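Local atomic coordinates of vibralactone Cyclase (Boreostereum vibrans, PDB entry 6KD0), a protein that probably catalyses the cyclization that forms the fused bicyclic beta-lactone of vibralactone, using an alpha/beta hydrolase scaffold. Residues Y69-V80 / K147-W155. Residues are numbered along the deposited sequence; the frame is centred on the assembly and turned at random.
Sequences YYIPVEGTNMHV and KDVYAGLKW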
# COMPACT_ATOMS: atom_id res chain seq x y z
N TYR A 69 -13.07 -10.11 -12.23
CA TYR A 69 -13.16 -11.50 -11.87
C TYR A 69 -13.79 -11.61 -10.49
O TYR A 69 -13.78 -10.67 -9.69
CB TYR A 69 -11.79 -12.17 -11.85
CG TYR A 69 -11.11 -12.25 -13.19
CD1 TYR A 69 -10.31 -11.22 -13.64
CD2 TYR A 69 -11.26 -13.37 -13.99
CE1 TYR A 69 -9.66 -11.29 -14.86
CE2 TYR A 69 -10.62 -13.46 -15.23
CZ TYR A 69 -9.83 -12.41 -15.65
OH TYR A 69 -9.18 -12.46 -16.86
N TYR A 70 -14.26 -12.82 -10.20
CA TYR A 70 -14.82 -13.19 -8.91
C TYR A 70 -14.15 -14.50 -8.52
O TYR A 70 -14.40 -15.52 -9.17
CB TYR A 70 -16.33 -13.35 -9.06
CG TYR A 70 -17.15 -13.05 -7.85
CD1 TYR A 70 -16.98 -11.86 -7.14
CD2 TYR A 70 -18.15 -13.93 -7.45
CE1 TYR A 70 -17.76 -11.59 -6.03
CE2 TYR A 70 -18.94 -13.67 -6.35
CZ TYR A 70 -18.74 -12.50 -5.64
OH TYR A 70 -19.52 -12.24 -4.54
N ILE A 71 -13.26 -14.48 -7.53
CA ILE A 71 -12.42 -15.64 -7.24
C ILE A 71 -12.74 -16.24 -5.88
O ILE A 71 -13.19 -15.52 -4.98
CB ILE A 71 -10.92 -15.30 -7.36
CG1 ILE A 71 -10.46 -14.42 -6.19
CG2 ILE A 71 -10.62 -14.63 -8.70
CD1 ILE A 71 -8.95 -14.28 -6.11
N PRO A 72 -12.56 -17.55 -5.66
CA PRO A 72 -12.91 -18.11 -4.35
C PRO A 72 -11.85 -17.76 -3.31
O PRO A 72 -10.65 -17.79 -3.60
CB PRO A 72 -12.95 -19.62 -4.61
CG PRO A 72 -11.96 -19.82 -5.70
CD PRO A 72 -12.05 -18.58 -6.57
N VAL A 73 -12.31 -17.40 -2.11
CA VAL A 73 -11.45 -17.28 -0.93
C VAL A 73 -12.16 -18.02 0.20
O VAL A 73 -13.27 -18.54 0.01
CB VAL A 73 -11.18 -15.81 -0.55
CG1 VAL A 73 -10.47 -15.09 -1.68
CG2 VAL A 73 -12.48 -15.11 -0.20
N GLU A 74 -11.54 -18.06 1.38
CA GLU A 74 -12.04 -18.89 2.46
C GLU A 74 -13.45 -18.44 2.82
O GLU A 74 -13.65 -17.38 3.41
CB GLU A 74 -11.12 -18.83 3.68
CG GLU A 74 -11.34 -20.03 4.63
CD GLU A 74 -10.53 -19.95 5.92
OE1 GLU A 74 -9.50 -19.23 5.95
OE2 GLU A 74 -10.92 -20.62 6.92
N GLY A 75 -14.43 -19.22 2.39
CA GLY A 75 -15.78 -18.98 2.81
C GLY A 75 -16.55 -17.97 2.00
O GLY A 75 -17.68 -17.64 2.38
N THR A 76 -16.00 -17.48 0.89
CA THR A 76 -16.76 -16.52 0.07
C THR A 76 -16.01 -16.34 -1.25
O THR A 76 -15.05 -17.05 -1.52
CB THR A 76 -16.98 -15.21 0.84
OG1 THR A 76 -18.02 -14.44 0.20
CG2 THR A 76 -15.72 -14.37 0.94
N ASN A 77 -16.48 -15.41 -2.08
CA ASN A 77 -15.78 -15.02 -3.30
C ASN A 77 -15.33 -13.57 -3.14
O ASN A 77 -15.93 -12.81 -2.39
CB ASN A 77 -16.66 -15.11 -4.55
CG ASN A 77 -16.93 -16.53 -5.01
OD1 ASN A 77 -16.07 -17.41 -4.93
ND2 ASN A 77 -18.12 -16.75 -5.55
N MET A 78 -14.28 -13.20 -3.88
CA MET A 78 -13.66 -11.89 -3.79
C MET A 78 -13.60 -11.30 -5.19
O MET A 78 -13.22 -11.99 -6.13
CB MET A 78 -12.23 -11.98 -3.19
CG MET A 78 -11.48 -10.68 -3.25
SD MET A 78 -9.90 -10.64 -2.35
CE MET A 78 -8.95 -11.82 -3.32
N HIS A 79 -13.99 -10.03 -5.31
CA HIS A 79 -13.85 -9.32 -6.57
C HIS A 79 -12.39 -8.93 -6.82
O HIS A 79 -11.70 -8.44 -5.92
CB HIS A 79 -14.73 -8.07 -6.57
CG HIS A 79 -14.46 -7.14 -7.71
ND1 HIS A 79 -14.18 -5.80 -7.53
CD2 HIS A 79 -14.41 -7.36 -9.05
CE1 HIS A 79 -13.99 -5.23 -8.71
NE2 HIS A 79 -14.11 -6.16 -9.65
N VAL A 80 -11.94 -9.14 -8.06
CA VAL A 80 -10.60 -8.80 -8.51
C VAL A 80 -10.75 -8.01 -9.80
O VAL A 80 -11.54 -8.39 -10.67
CB VAL A 80 -9.77 -10.09 -8.76
CG1 VAL A 80 -8.48 -9.76 -9.43
CG2 VAL A 80 -9.54 -10.85 -7.45
N LYS A 147 -5.37 -12.96 4.51
CA LYS A 147 -5.56 -14.21 3.79
C LYS A 147 -6.22 -13.97 2.43
O LYS A 147 -5.86 -14.62 1.45
CB LYS A 147 -6.37 -15.19 4.63
CG LYS A 147 -5.56 -15.81 5.79
CD LYS A 147 -6.34 -16.93 6.48
CE LYS A 147 -5.58 -17.49 7.68
NZ LYS A 147 -4.18 -17.88 7.33
N ASP A 148 -7.18 -13.03 2.35
CA ASP A 148 -7.76 -12.67 1.05
C ASP A 148 -6.71 -12.09 0.11
O ASP A 148 -6.67 -12.43 -1.07
CB ASP A 148 -8.89 -11.65 1.20
CG ASP A 148 -10.16 -12.25 1.83
OD1 ASP A 148 -10.24 -13.48 2.07
OD2 ASP A 148 -11.10 -11.46 2.07
N VAL A 149 -5.87 -11.19 0.63
CA VAL A 149 -4.81 -10.61 -0.20
C VAL A 149 -3.90 -11.72 -0.73
O VAL A 149 -3.50 -11.72 -1.91
CB VAL A 149 -4.03 -9.57 0.62
CG1 VAL A 149 -2.75 -9.14 -0.11
CG2 VAL A 149 -4.93 -8.34 0.92
N TYR A 150 -3.61 -12.70 0.12
CA TYR A 150 -2.72 -13.78 -0.30
C TYR A 150 -3.39 -14.68 -1.33
O TYR A 150 -2.76 -15.10 -2.30
CB TYR A 150 -2.29 -14.60 0.92
CG TYR A 150 -1.12 -15.50 0.64
CD1 TYR A 150 0.14 -14.96 0.37
CD2 TYR A 150 -1.25 -16.87 0.67
CE1 TYR A 150 1.22 -15.78 0.13
CE2 TYR A 150 -0.16 -17.70 0.43
CZ TYR A 150 1.05 -17.15 0.16
OH TYR A 150 2.13 -17.98 -0.06
N ALA A 151 -4.66 -15.03 -1.11
CA ALA A 151 -5.38 -15.82 -2.10
C ALA A 151 -5.41 -15.12 -3.45
O ALA A 151 -5.25 -15.76 -4.50
CB ALA A 151 -6.80 -16.10 -1.60
N GLY A 152 -5.61 -13.80 -3.45
CA GLY A 152 -5.59 -13.04 -4.68
C GLY A 152 -4.23 -13.07 -5.34
O GLY A 152 -4.13 -13.12 -6.57
N LEU A 153 -3.16 -13.04 -4.53
CA LEU A 153 -1.80 -13.08 -5.06
C LEU A 153 -1.54 -14.42 -5.73
O LEU A 153 -0.96 -14.48 -6.83
CB LEU A 153 -0.79 -12.83 -3.94
CG LEU A 153 0.69 -12.71 -4.34
CD1 LEU A 153 0.90 -11.49 -5.23
CD2 LEU A 153 1.62 -12.65 -3.12
N LYS A 154 -2.02 -15.50 -5.10
CA LYS A 154 -1.88 -16.82 -5.70
C LYS A 154 -2.67 -16.92 -6.99
O LYS A 154 -2.17 -17.46 -7.99
CB LYS A 154 -2.33 -17.90 -4.71
CG LYS A 154 -1.37 -18.16 -3.56
CD LYS A 154 -1.90 -19.30 -2.66
CE LYS A 154 -1.79 -20.65 -3.36
NZ LYS A 154 -2.37 -21.76 -2.53
N TRP A 155 -3.90 -16.40 -6.98
CA TRP A 155 -4.73 -16.44 -8.18
C TRP A 155 -4.06 -15.70 -9.32
O TRP A 155 -3.99 -16.20 -10.45
CB TRP A 155 -6.11 -15.85 -7.88
CG TRP A 155 -7.00 -15.88 -9.08
CD1 TRP A 155 -7.83 -16.89 -9.45
CD2 TRP A 155 -7.11 -14.88 -10.10
NE1 TRP A 155 -8.47 -16.58 -10.62
CE2 TRP A 155 -8.04 -15.34 -11.04
CE3 TRP A 155 -6.52 -13.63 -10.30
CZ2 TRP A 155 -8.40 -14.60 -12.17
CZ3 TRP A 155 -6.87 -12.89 -11.43
CH2 TRP A 155 -7.80 -13.38 -12.34
O HOH W 1 -9.51 -16.02 2.56
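With CG of Trp155 anti to the backbone N (chi1 -180°), the indole reaches out from helix 147-155 to Tyr69, whose own ring swings to the side of its backbone N (chi1 -65°) and turns a face to it. The elements joined are the antiparallel beta hairpin at the edge of the alpha/beta hydrolase sheet, its strands linked by a type II turn from Val73 to Thr76, and a helix packed across it. The six-membered ring of Trp155 meets Tyr69 edge-to-face, planes at 57°, with CH2 standing 3.5 Å above the centre of the tyrosine ring. Over one indole face lies Ile71 CG2, a CH-pi contact 3.5 Å from the centroid of the five-membered ring, while Val80 CG1 reaches Trp155 CZ3 obliquely. Were an alanine here instead of Trp155, the Tyr69 face and the Ile71 methyl would probably lose their aromatic partner, opening a gap between hairpin and helix. Further along, Met78 brings its CE methyl to 3.3 Å from Asp148 O and 3.8 Å from Gly152 CA; the absence of a CB on Gly152 leaves room for that methyl. Val73 CG1 rests on Ala151 CB at 3.8 Å. Near the turn, Asp148 OD1 of the helix forms a salt bridge with Arg135 NH2, which also hydrogen-bonds Glu74 O. One water ties the two segments, accepting from Glu74 N at 3.1 Å and donating to Asp148 OD1 at 2.7 Å.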